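Local coordinates for protein transcriptional repressor PadR (Bacillus cereus, PDB 6JYI) that probably binds DNA as a PadR-family transcriptional regulator, joining a winged helix-turn-helix domain to a long helical hairpin in a two-chain assembly, at residues 8-13 against 54-59; 123-128 against 166-171; 129-134 against 159-164; 141-144 against 149-152. All blocks are in the same frame, centred on the assembly; numbering follows the deposited sequence.

Contact 1 of 4, residues 8-13 against 54-59; sequences KGRDVV and ENEGKI
Glu-56 and Arg-10 meet through a two-pronged salt bridge that spans a gap too wide for the backbones to touch. Beyond CG the glutamate chain runs extended and carries its carboxylate to the end of the guanidinium group, where OE1 accepts from Arg-10 NH2 at 2.7 Å. The second prong joins Glu-56 OE2 to Arg-10 NH1 at 2.9 Å. Both bonds are nearly straight and lie in the guanidinium plane, but the carboxylate is twisted, its plane 27° from that of the arginine. A bend at chi3 (57°) turns the arginine end-on, while its NE goes to Glu-84 of helix 79-89; Gln-52 is a further donor to Glu-56 OE2.

Next comes Gly-57, whose positive phi (85°), a conformation that suits a residue without a side chain, closes helix 46-55 in a Schellman motif. In the winged helix-turn-helix fold of PadR relatives this turn leads from the probable recognition helix into the wing.

Lys-58 bends back so that NZ lies 3.6 Å from Glu-56 OE1, completing a salt-bridge network. Its CE sits at the guanidinium edge, 4.0 Å from Arg-10 NH2, with the two cations sharing one carboxylate. Ile-59 opens strand 59-64, and it and Val-13 both pack on Leu-50 of helix 46-55.

Contact 2 of 4, residues 123-128 against 166-171; sequences DEIERK and ETLKKK
Lys-128 NZ is gripped by three groups, one of them OE2 of Glu-124, the residue whose CG rests on Leu-168 across the contact. The bond from Lys-128 NZ to Glu-124 OE2 measures 3.0 Å and comes in on the anti side of the carboxylate. Gln-164, one turn before Leu-168 on the partner helix, and Asp-96 of the second subunit supply the other two oxygens, a setting likely to keep the amine charged.

With CG anti to the backbone N (chi1 -168°) and a bend at chi2, Glu-124 shows only its methylene part to the other helix. There CG touches Leu-168 CD1 at 3.6 Å, and the carboxylate turns away. The side chains of Ile-125 and Leu-168 lie alongside each other, pointing opposite ways, which brings Ile-125 CG1 to 3.7 Å from Leu-168 CB. The isoleucine tip goes further: its CD1 reaches Lys-169 CG at 3.7 Å and also nears that residue's backbone N. Lys-169 stays extended along this flank, its aliphatic chain covering Ile-125 and its NZ paired with Glu-129.

Phe-102 of helix 101-107 lies against both Glu-124 and Leu-168, and Val-156 of the second subunit also packs on Leu-168. The segment axes approach to 9.7 Å at 157°, the close antiparallel packing of a helical hairpin, consistent with the coiled coil predicted for residues 158-185.

Contact 3 of 4, residues 129-134 against 159-164; sequences EAYIAD and ASYSAQ
Tyr-161 reaches from helix 148-175 to helix 114-142 and touches a different part of its partner at each step of its side chain. Its CB lies 3.6 Å from Ile-132 CG1, the two side chains running alongside each other but pointing opposite ways. Since CG stands anti to the carbonyl carbon (chi1 -73°), the ring then leads on toward Tyr-131. Along one rim CE2 meets Tyr-131 CB at 3.8 Å. Further out, CZ comes to 3.8 Å from Tyr-131 CD2, which sits over one face of the Tyr-161 ring, displaced toward its rim. The rings are inclined at 44° with centroids 5.4 Å apart, an oblique aromatic pair. At the tip, Tyr-161 OH is hydrogen-bonded to ND1 of His-37, whose ring also meets that of Tyr-131 edge-to-face; one histidine thus ties both tyrosines to the probable DNA-binding part of the chain.

Gln-164 OE1 lies in the plane of the Tyr-161 ring, at its edge. On the other flank of the contact, Ile-132 sends CD1 onto Ser-162, only 3.2 Å from OG, a tight fit between a methyl group and a hydroxyl. That OG has its polar partner one turn back, in the carbonyl oxygen of Ile-158.

From another side of helix 148-175, Ser-160 is hydrogen-bonded to Ser-160 of the second subunit. The segment axes run 9.6 Å apart at 153°, the near-antiparallel packing of a two-helix hairpin, with helix 148-175 at this level also packing on the second subunit.

Contact 4 of 4, residues 141-144 against 149-152; sequences KWRV and VEEI
Arg-143 and Glu-150 are joined by a single short bond, Arg-143 NH1 to Glu-150 OE2 at 2.6 Å, and each has further partners for its remaining polar atoms. The oxygen lies in the guanidinium plane and is met on its syn side, but 30° out of the carboxylate plane, and the N-H is bent from the line (148°). The guanidinium and carboxylate planes stand 82° apart, so the pair does not form a two-pronged bridge; NE and NH2 serve other acceptors, and Glu-150 OE1 accepts from the backbone N of Thr-147. Arg-143 CD also approaches Glu-150 OE2, at 3.7 Å.

Bends at chi2 and chi3 fold the arginine back over its own backbone. There NE donates to the carbonyl oxygen of Trp-142 at 3.1 Å, from above the carbonyl plane, while NH2 adds a weak bond to the same oxygen. Arg-143 is the first residue to leave helical angles, so its side chain serves a carbonyl at the end of helix 114-142. NH2 has a stronger claim on Gln-19 OE1, and Trp-142 NE1 donates to Asp-33 of helix 24-35.

Tyr-107 of the second subunit packs on both Arg-143 and Glu-150. The carboxylate belongs to the first turn of helix 148-175, whose amino end would be expected to stabilise its negative charge. The bridge spans the short connection between helices 114-142 and 148-175, at the turn of the helical hairpin.

In the fold
From the N terminus, contact 1 comes first and is complete before the others begin: it closes a loop of 40 residues, mostly helical, and fastens helix 8-19 to the turn between helix 46-55 and strand 59-64. The remaining three belong to one hairpin and nest. Contact 2 is outermost, contact 3 lies within it, and contact 4 sits innermost, beside the turn. Contacts 2 and 3 adjoin, their centres about 9 Å apart, and form a continuous seam between helices 114-142 and 148-175. Contact 1 lies across the chain's centre from both. All four border the second subunit, so the probable DNA-binding domain and the hairpin both adjoin the partner chain.

Contact 1 of 4, residues 8-13 against 54-59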
loop_
_atom_site.group_PDB
_atom_site.type_symbol
_atom_site.label_atom_id
_atom_site.label_comp_id
_atom_site.label_asym_id
_atom_site.label_seq_id
_atom_site.Cartn_x
_atom_site.Cartn_y
_atom_site.Cartn_z
ATOM N N LYS A 8 0.998 14.516 -2.688
ATOM C CA LYS A 8 -0.228 13.914 -3.189
ATOM C C LYS A 8 -1.326 13.768 -2.144
ATOM O O LYS A 8 -2.510 13.768 -2.493
ATOM C CB LYS A 8 0.120 12.566 -3.793
ATOM C CG LYS A 8 -0.682 12.145 -4.933
ATOM C CD LYS A 8 0.091 11.113 -5.806
ATOM C CE LYS A 8 1.008 11.769 -6.841
ATOM N NZ LYS A 8 1.726 10.755 -7.662
ATOM N N GLY A 9 -0.946 13.642 -0.868
ATOM C CA GLY A 9 -1.891 13.737 0.238
ATOM C C GLY A 9 -2.855 14.910 0.135
ATOM O O GLY A 9 -4.025 14.768 0.469
ATOM N N ARG A 10 -2.362 16.072 -0.286
ATOM C CA ARG A 10 -3.186 17.265 -0.451
ATOM C C ARG A 10 -4.304 17.021 -1.507
ATOM O O ARG A 10 -5.436 17.474 -1.362
ATOM C CB ARG A 10 -2.324 18.426 -0.898
ATOM C CG ARG A 10 -1.269 18.852 0.094
ATOM C CD ARG A 10 -0.146 19.608 -0.608
ATOM N NE ARG A 10 -0.606 20.801 -1.349
ATOM C CZ ARG A 10 -0.502 22.059 -0.926
ATOM N NH1 ARG A 10 0.024 22.334 0.266
ATOM N NH2 ARG A 10 -0.928 23.062 -1.696
ATOM N N ASP A 11 -3.974 16.276 -2.541
ATOM C CA ASP A 11 -4.965 15.994 -3.625
ATOM C C ASP A 11 -6.035 15.026 -3.247
ATOM O O ASP A 11 -7.123 15.079 -3.824
ATOM C CB ASP A 11 -4.251 15.537 -4.877
ATOM C CG ASP A 11 -3.197 16.474 -5.243
ATOM O OD1 ASP A 11 -3.556 17.631 -5.479
ATOM O OD2 ASP A 11 -2.001 16.101 -5.259
ATOM N N VAL A 12 -5.773 14.170 -2.253
ATOM C CA VAL A 12 -6.840 13.363 -1.703
ATOM C C VAL A 12 -7.934 14.279 -1.142
ATOM O O VAL A 12 -9.127 14.100 -1.442
ATOM C CB VAL A 12 -6.379 12.394 -0.571
ATOM C CG1 VAL A 12 -7.570 11.687 0.005
ATOM C CG2 VAL A 12 -5.305 11.372 -1.047
ATOM N N VAL A 13 -7.516 15.265 -0.347
ATOM C CA VAL A 13 -8.440 16.217 0.259
ATOM C C VAL A 13 -9.094 17.086 -0.786
ATOM O O VAL A 13 -10.306 17.227 -0.791
ATOM C CB VAL A 13 -7.731 17.082 1.334
ATOM C CG1 VAL A 13 -8.651 18.192 1.828
ATOM C CG2 VAL A 13 -7.255 16.158 2.491
ATOM N N GLU A 54 -5.954 25.786 3.598
ATOM C CA GLU A 54 -6.664 27.038 3.881
ATOM C C GLU A 54 -5.665 28.193 3.885
ATOM O O GLU A 54 -5.927 29.276 3.357
ATOM C CB GLU A 54 -7.252 27.027 5.265
ATOM C CG GLU A 54 -8.342 26.045 5.527
ATOM C CD GLU A 54 -8.712 26.115 7.000
ATOM O OE1 GLU A 54 -9.288 27.149 7.390
ATOM O OE2 GLU A 54 -8.360 25.169 7.744
ATOM N N ASN A 55 -4.523 27.969 4.528
ATOM C CA ASN A 55 -3.499 29.031 4.605
ATOM C C ASN A 55 -3.063 29.470 3.205
ATOM O O ASN A 55 -2.700 30.631 2.992
ATOM C CB ASN A 55 -2.264 28.548 5.371
ATOM C CG ASN A 55 -2.477 28.493 6.870
ATOM O OD1 ASN A 55 -1.580 28.065 7.606
ATOM N ND2 ASN A 55 -3.636 28.940 7.339
ATOM N N GLU A 56 -3.039 28.537 2.272
ATOM C CA GLU A 56 -2.635 28.853 0.882
ATOM C C GLU A 56 -3.767 29.317 -0.006
ATOM O O GLU A 56 -3.535 29.616 -1.169
ATOM C CB GLU A 56 -2.015 27.640 0.184
ATOM C CG GLU A 56 -0.742 27.125 0.795
ATOM C CD GLU A 56 -0.240 25.883 0.084
ATOM O OE1 GLU A 56 -0.624 25.667 -1.089
ATOM O OE2 GLU A 56 0.534 25.124 0.695
ATOM N N GLY A 57 -5.004 29.278 0.484
ATOM C CA GLY A 57 -6.128 29.718 -0.324
ATOM C C GLY A 57 -6.712 28.675 -1.257
ATOM O O GLY A 57 -7.470 29.019 -2.150
ATOM N N LYS A 58 -6.377 27.410 -1.039
ATOM C CA LYS A 58 -6.852 26.310 -1.907
ATOM C C LYS A 58 -8.245 25.846 -1.477
ATOM O O LYS A 58 -8.997 25.269 -2.272
ATOM C CB LYS A 58 -5.949 25.103 -1.846
ATOM C CG LYS A 58 -4.500 25.294 -2.164
ATOM C CD LYS A 58 -4.292 26.014 -3.426
ATOM C CE LYS A 58 -2.874 25.686 -3.942
ATOM N NZ LYS A 58 -2.181 26.863 -4.098
ATOM N N ILE A 59 -8.548 26.032 -0.199
ATOM C CA ILE A 59 -9.848 25.762 0.345
ATOM C C ILE A 59 -10.195 26.889 1.307
ATOM O O ILE A 59 -9.295 27.623 1.745
ATOM C CB ILE A 59 -9.899 24.349 1.056
ATOM C CG1 ILE A 59 -9.087 24.342 2.365
ATOM C CG2 ILE A 59 -9.380 23.227 0.134
ATOM C CD1 ILE A 59 -9.128 23.011 3.107
#

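Contact 2 of 4, residues 123-128 against 166-171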
loop_
_atom_site.group_PDB
_atom_site.type_symbol
_atom_site.label_atom_id
_atom_site.label_comp_id
_atom_site.label_asym_id
_atom_site.label_seq_id
_atom_site.Cartn_x
_atom_site.Cartn_y
_atom_site.Cartn_z
ATOM N N ASP A 123 -5.581 -14.633 11.255
ATOM C CA ASP A 123 -5.873 -13.206 11.489
ATOM C C ASP A 123 -5.972 -12.385 10.199
ATOM O O ASP A 123 -6.837 -11.509 10.062
ATOM C CB ASP A 123 -4.786 -12.562 12.357
ATOM C CG ASP A 123 -4.764 -13.113 13.741
ATOM O OD1 ASP A 123 -5.802 -13.640 14.167
ATOM O OD2 ASP A 123 -3.701 -13.046 14.391
ATOM N N GLU A 124 -5.059 -12.661 9.276
ATOM C CA GLU A 124 -4.996 -11.950 7.991
ATOM C C GLU A 124 -6.192 -12.275 7.089
ATOM O O GLU A 124 -6.774 -11.383 6.454
ATOM C CB GLU A 124 -3.699 -12.318 7.275
ATOM C CG GLU A 124 -3.389 -11.443 6.096
ATOM C CD GLU A 124 -3.127 -10.012 6.515
ATOM O OE1 GLU A 124 -3.022 -9.752 7.745
ATOM O OE2 GLU A 124 -3.007 -9.175 5.603
ATOM N N ILE A 125 -6.580 -13.542 7.068
ATOM C CA ILE A 125 -7.793 -13.957 6.381
ATOM C C ILE A 125 -9.001 -13.218 6.971
ATOM O O ILE A 125 -9.812 -12.640 6.238
ATOM C CB ILE A 125 -7.971 -15.488 6.465
ATOM C CG1 ILE A 125 -6.945 -16.175 5.548
ATOM C CG2 ILE A 125 -9.378 -15.902 6.088
ATOM C CD1 ILE A 125 -6.866 -17.712 5.702
ATOM N N GLU A 126 -9.100 -13.206 8.295
ATOM C CA GLU A 126 -10.263 -12.597 8.960
ATOM C C GLU A 126 -10.326 -11.099 8.650
ATOM O O GLU A 126 -11.396 -10.571 8.323
ATOM C CB GLU A 126 -10.233 -12.870 10.478
ATOM N N ARG A 127 -9.168 -10.439 8.721
ATOM C CA ARG A 127 -9.022 -9.023 8.384
ATOM C C ARG A 127 -9.476 -8.692 6.966
ATOM O O ARG A 127 -10.308 -7.821 6.787
ATOM C CB ARG A 127 -7.570 -8.577 8.543
ATOM C CG ARG A 127 -7.148 -8.350 9.986
ATOM C CD ARG A 127 -5.697 -7.882 10.089
ATOM N NE ARG A 127 -5.054 -8.442 11.282
ATOM C CZ ARG A 127 -3.900 -8.021 11.800
ATOM N NH1 ARG A 127 -3.199 -7.017 11.239
ATOM N NH2 ARG A 127 -3.434 -8.623 12.886
ATOM N N LYS A 128 -8.938 -9.394 5.972
ATOM C CA LYS A 128 -9.271 -9.113 4.569
ATOM C C LYS A 128 -10.741 -9.413 4.275
ATOM O O LYS A 128 -11.386 -8.671 3.528
ATOM C CB LYS A 128 -8.326 -9.842 3.596
ATOM C CG LYS A 128 -6.835 -9.376 3.680
ATOM C CD LYS A 128 -6.568 -8.204 2.787
ATOM C CE LYS A 128 -5.325 -7.373 3.180
ATOM N NZ LYS A 128 -4.035 -8.093 3.024
ATOM N N GLU A 166 -8.182 -16.160 -0.771
ATOM C CA GLU A 166 -8.171 -17.506 -1.384
ATOM C C GLU A 166 -6.787 -18.135 -1.240
ATOM O O GLU A 166 -6.657 -19.263 -0.770
ATOM C CB GLU A 166 -8.546 -17.464 -2.875
ATOM C CG GLU A 166 -10.004 -17.057 -3.198
ATOM N N THR A 167 -5.759 -17.371 -1.595
ATOM C CA THR A 167 -4.389 -17.857 -1.536
ATOM C C THR A 167 -4.019 -18.258 -0.118
ATOM O O THR A 167 -3.491 -19.336 0.099
ATOM C CB THR A 167 -3.389 -16.813 -2.054
ATOM O OG1 THR A 167 -3.591 -16.612 -3.453
ATOM C CG2 THR A 167 -1.955 -17.268 -1.834
ATOM N N LEU A 168 -4.356 -17.423 0.852
ATOM C CA LEU A 168 -3.999 -17.695 2.234
ATOM C C LEU A 168 -4.718 -18.903 2.801
ATOM O O LEU A 168 -4.100 -19.699 3.516
ATOM C CB LEU A 168 -4.208 -16.462 3.124
ATOM C CG LEU A 168 -3.211 -15.328 2.875
ATOM C CD1 LEU A 168 -3.618 -14.096 3.677
ATOM C CD2 LEU A 168 -1.767 -15.723 3.202
ATOM N N LYS A 169 -6.003 -19.058 2.479
ATOM C CA LYS A 169 -6.740 -20.276 2.854
ATOM C C LYS A 169 -6.028 -21.543 2.386
ATOM O O LYS A 169 -5.943 -22.526 3.131
ATOM C CB LYS A 169 -8.167 -20.234 2.314
ATOM C CG LYS A 169 -9.044 -19.268 3.080
ATOM C CD LYS A 169 -10.413 -19.181 2.485
ATOM C CE LYS A 169 -11.312 -18.341 3.358
ATOM N NZ LYS A 169 -12.663 -18.194 2.759
ATOM N N LYS A 170 -5.513 -21.513 1.158
ATOM C CA LYS A 170 -4.730 -22.633 0.606
ATOM C C LYS A 170 -3.402 -22.863 1.314
ATOM O O LYS A 170 -3.004 -24.004 1.554
ATOM C CB LYS A 170 -4.500 -22.439 -0.895
ATOM C CG LYS A 170 -5.762 -22.692 -1.692
ATOM C CD LYS A 170 -5.864 -21.878 -2.982
ATOM C CE LYS A 170 -6.984 -22.450 -3.882
ATOM N NZ LYS A 170 -7.561 -21.407 -4.778
ATOM N N LYS A 171 -2.705 -21.790 1.650
ATOM C CA LYS A 171 -1.479 -21.931 2.417
ATOM C C LYS A 171 -1.755 -22.556 3.790
ATOM O O LYS A 171 -0.982 -23.393 4.266
ATOM C CB LYS A 171 -0.761 -20.581 2.547
ATOM C CG LYS A 171 -0.366 -19.960 1.201
ATOM C CD LYS A 171 0.596 -20.868 0.438
ATOM C CE LYS A 171 0.986 -20.273 -0.882
ATOM N NZ LYS A 171 1.978 -21.064 -1.626
#

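Contact 3 of 4, residues 129-134 against 159-164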
loop_
_atom_site.group_PDB
_atom_site.type_symbol
_atom_site.label_atom_id
_atom_site.label_comp_id
_atom_site.label_asym_id
_atom_site.label_seq_id
_atom_site.Cartn_x
_atom_site.Cartn_y
_atom_site.Cartn_z
ATOM N N GLU A 129 -11.274 -10.475 4.886
ATOM C CA GLU A 129 -12.699 -10.812 4.766
ATOM C C GLU A 129 -13.592 -9.667 5.276
ATOM O O GLU A 129 -14.566 -9.292 4.615
ATOM C CB GLU A 129 -13.019 -12.156 5.468
ATOM C CG GLU A 129 -12.662 -13.383 4.597
ATOM C CD GLU A 129 -12.907 -14.755 5.236
ATOM O OE1 GLU A 129 -13.186 -14.862 6.460
ATOM O OE2 GLU A 129 -12.786 -15.756 4.493
ATOM N N ALA A 130 -13.242 -9.105 6.435
ATOM C CA ALA A 130 -13.962 -7.951 7.003
ATOM C C ALA A 130 -13.913 -6.718 6.069
ATOM O O ALA A 130 -14.969 -6.135 5.768
ATOM C CB ALA A 130 -13.409 -7.607 8.378
ATOM N N TYR A 131 -12.716 -6.372 5.585
ATOM C CA TYR A 131 -12.529 -5.242 4.629
ATOM C C TYR A 131 -13.406 -5.411 3.398
ATOM O O TYR A 131 -14.020 -4.449 2.915
ATOM C CB TYR A 131 -11.115 -5.139 4.081
ATOM C CG TYR A 131 -9.957 -4.914 5.031
ATOM C CD1 TYR A 131 -10.107 -4.292 6.265
ATOM C CD2 TYR A 131 -8.675 -5.290 4.636
ATOM C CE1 TYR A 131 -8.991 -4.100 7.111
ATOM C CE2 TYR A 131 -7.566 -5.114 5.454
ATOM C CZ TYR A 131 -7.722 -4.530 6.692
ATOM O OH TYR A 131 -6.584 -4.371 7.472
ATOM N N ILE A 132 -13.444 -6.632 2.876
ATOM C CA ILE A 132 -14.235 -6.927 1.699
ATOM C C ILE A 132 -15.663 -6.513 2.004
ATOM O O ILE A 132 -16.156 -5.582 1.366
ATOM C CB ILE A 132 -14.116 -8.407 1.259
ATOM C CG1 ILE A 132 -12.746 -8.639 0.585
ATOM C CG2 ILE A 132 -15.208 -8.773 0.279
ATOM C CD1 ILE A 132 -12.409 -10.140 0.313
ATOM N N ALA A 133 -16.283 -7.168 2.999
ATOM C CA ALA A 133 -17.642 -6.824 3.487
ATOM C C ALA A 133 -17.861 -5.329 3.782
ATOM O O ALA A 133 -18.857 -4.752 3.387
ATOM C CB ALA A 133 -17.982 -7.655 4.736
ATOM N N ASP A 134 -16.945 -4.697 4.488
ATOM C CA ASP A 134 -17.117 -3.283 4.822
ATOM C C ASP A 134 -17.309 -2.458 3.520
ATOM O O ASP A 134 -18.350 -1.822 3.303
ATOM C CB ASP A 134 -15.886 -2.789 5.610
ATOM C CG ASP A 134 -16.206 -1.637 6.567
ATOM O OD1 ASP A 134 -17.211 -1.720 7.331
ATOM O OD2 ASP A 134 -15.432 -0.650 6.553
ATOM N N ALA A 159 -11.259 -7.431 -5.762
ATOM C CA ALA A 159 -10.674 -8.526 -6.568
ATOM C C ALA A 159 -9.357 -8.936 -5.929
ATOM O O ALA A 159 -9.081 -10.114 -5.712
ATOM C CB ALA A 159 -10.454 -8.094 -8.003
ATOM N N SER A 160 -8.580 -7.933 -5.547
ATOM C CA SER A 160 -7.286 -8.163 -4.964
ATOM C C SER A 160 -7.362 -8.794 -3.570
ATOM O O SER A 160 -6.747 -9.815 -3.311
ATOM C CB SER A 160 -6.521 -6.836 -4.950
ATOM O OG SER A 160 -5.371 -6.967 -4.156
ATOM N N TYR A 161 -8.166 -8.223 -2.684
ATOM C CA TYR A 161 -8.394 -8.819 -1.381
ATOM C C TYR A 161 -8.915 -10.244 -1.428
ATOM O O TYR A 161 -8.510 -11.094 -0.609
ATOM C CB TYR A 161 -9.386 -7.995 -0.572
ATOM C CG TYR A 161 -8.886 -6.677 -0.023
ATOM C CD1 TYR A 161 -7.566 -6.490 0.341
ATOM C CD2 TYR A 161 -9.775 -5.634 0.202
ATOM C CE1 TYR A 161 -7.132 -5.273 0.870
ATOM C CE2 TYR A 161 -9.371 -4.448 0.724
ATOM C CZ TYR A 161 -8.053 -4.257 1.064
ATOM O OH TYR A 161 -7.680 -3.046 1.603
ATOM N N SER A 162 -9.854 -10.508 -2.331
ATOM C CA SER A 162 -10.440 -11.833 -2.422
ATOM C C SER A 162 -9.405 -12.860 -2.881
ATOM O O SER A 162 -9.416 -14.014 -2.436
ATOM C CB SER A 162 -11.665 -11.838 -3.342
ATOM O OG SER A 162 -12.677 -11.000 -2.788
ATOM N N ALA A 163 -8.499 -12.440 -3.747
ATOM C CA ALA A 163 -7.486 -13.338 -4.268
ATOM C C ALA A 163 -6.470 -13.584 -3.175
ATOM O O ALA A 163 -6.011 -14.719 -3.001
ATOM C CB ALA A 163 -6.839 -12.748 -5.504
ATOM N N GLN A 164 -6.145 -12.549 -2.401
ATOM C CA GLN A 164 -5.269 -12.740 -1.218
ATOM C C GLN A 164 -5.866 -13.729 -0.223
ATOM O O GLN A 164 -5.174 -14.612 0.240
ATOM C CB GLN A 164 -5.009 -11.428 -0.501
ATOM C CG GLN A 164 -4.136 -10.479 -1.311
ATOM C CD GLN A 164 -4.196 -9.075 -0.787
ATOM O OE1 GLN A 164 -4.394 -8.870 0.408
ATOM N NE2 GLN A 164 -4.074 -8.095 -1.670
#

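Contact 4 of 4, residues 141-144 against 149-152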
loop_
_atom_site.group_PDB
_atom_site.type_symbol
_atom_site.label_atom_id
_atom_site.label_comp_id
_atom_site.label_asym_id
_atom_site.label_seq_id
_atom_site.Cartn_x
_atom_site.Cartn_y
_atom_site.Cartn_z
ATOM N N LYS A 141 -22.722 4.399 0.615
ATOM C CA LYS A 141 -22.881 5.558 1.487
ATOM C C LYS A 141 -22.196 6.811 0.898
ATOM O O LYS A 141 -22.795 7.882 0.819
ATOM C CB LYS A 141 -22.303 5.245 2.879
ATOM C CG LYS A 141 -22.331 6.433 3.870
ATOM C CD LYS A 141 -21.793 6.041 5.277
ATOM C CE LYS A 141 -21.850 7.232 6.249
ATOM N NZ LYS A 141 -21.077 6.993 7.509
ATOM N N TRP A 142 -20.947 6.674 0.468
ATOM C CA TRP A 142 -20.160 7.846 0.025
ATOM C C TRP A 142 -20.307 8.227 -1.440
ATOM O O TRP A 142 -20.144 9.411 -1.775
ATOM C CB TRP A 142 -18.673 7.687 0.373
ATOM C CG TRP A 142 -18.478 7.817 1.848
ATOM C CD1 TRP A 142 -18.111 6.828 2.717
ATOM C CD2 TRP A 142 -18.706 8.994 2.651
ATOM N NE1 TRP A 142 -18.066 7.308 3.988
ATOM C CE2 TRP A 142 -18.443 8.632 3.990
ATOM C CE3 TRP A 142 -19.080 10.307 2.367
ATOM C CZ2 TRP A 142 -18.528 9.546 5.044
ATOM C CZ3 TRP A 142 -19.189 11.219 3.430
ATOM C CH2 TRP A 142 -18.903 10.828 4.745
ATOM N N ARG A 143 -20.614 7.253 -2.294
ATOM C CA ARG A 143 -20.745 7.525 -3.719
ATOM C C ARG A 143 -22.144 7.127 -4.181
ATOM O O ARG A 143 -22.331 6.142 -4.919
ATOM C CB ARG A 143 -19.697 6.763 -4.530
ATOM C CG ARG A 143 -18.202 7.076 -4.175
ATOM C CD ARG A 143 -17.710 8.306 -4.892
ATOM N NE ARG A 143 -18.386 9.486 -4.384
ATOM C CZ ARG A 143 -18.731 10.581 -5.064
ATOM N NH1 ARG A 143 -18.487 10.745 -6.363
ATOM N NH2 ARG A 143 -19.351 11.536 -4.401
ATOM N N VAL A 144 -23.116 7.889 -3.716
ATOM C CA VAL A 144 -24.452 7.795 -4.254
ATOM C C VAL A 144 -24.298 8.408 -5.657
ATOM O O VAL A 144 -23.676 9.475 -5.858
ATOM C CB VAL A 144 -25.550 8.494 -3.385
ATOM C CG1 VAL A 144 -25.274 8.299 -1.910
ATOM C CG2 VAL A 144 -25.677 9.960 -3.719
ATOM N N VAL A 149 -16.473 4.444 -13.770
ATOM C CA VAL A 149 -15.039 4.598 -13.462
ATOM C C VAL A 149 -14.788 4.553 -11.936
ATOM O O VAL A 149 -13.800 3.989 -11.491
ATOM C CB VAL A 149 -14.433 5.852 -14.067
ATOM C CG1 VAL A 149 -15.173 7.092 -13.611
ATOM C CG2 VAL A 149 -12.909 5.948 -13.753
ATOM N N GLU A 150 -15.672 5.174 -11.166
ATOM C CA GLU A 150 -15.584 5.129 -9.687
ATOM C C GLU A 150 -15.687 3.709 -9.157
ATOM O O GLU A 150 -15.056 3.352 -8.163
ATOM C CB GLU A 150 -16.667 5.989 -9.054
ATOM C CG GLU A 150 -16.480 7.487 -9.350
ATOM C CD GLU A 150 -17.615 8.340 -8.813
ATOM O OE1 GLU A 150 -18.778 7.876 -8.906
ATOM O OE2 GLU A 150 -17.342 9.498 -8.369
ATOM N N GLU A 151 -16.490 2.894 -9.805
ATOM C CA GLU A 151 -16.643 1.526 -9.390
ATOM C C GLU A 151 -15.341 0.718 -9.597
ATOM O O GLU A 151 -15.132 -0.282 -8.911
ATOM C CB GLU A 151 -17.821 0.884 -10.142
ATOM C CG GLU A 151 -18.077 -0.568 -9.836
ATOM C CD GLU A 151 -18.969 -0.810 -8.627
ATOM O OE1 GLU A 151 -19.702 0.124 -8.244
ATOM O OE2 GLU A 151 -18.960 -1.971 -8.104
ATOM N N ILE A 152 -14.466 1.141 -10.537
ATOM C CA ILE A 152 -13.191 0.403 -10.742
ATOM C C ILE A 152 -12.374 0.340 -9.441
ATOM O O ILE A 152 -11.868 -0.729 -9.090
ATOM C CB ILE A 152 -12.356 0.963 -11.916
ATOM C CG1 ILE A 152 -13.168 0.897 -13.204
ATOM C CG2 ILE A 152 -10.974 0.213 -12.069
ATOM C CD1 ILE A 152 -12.520 1.572 -14.419
#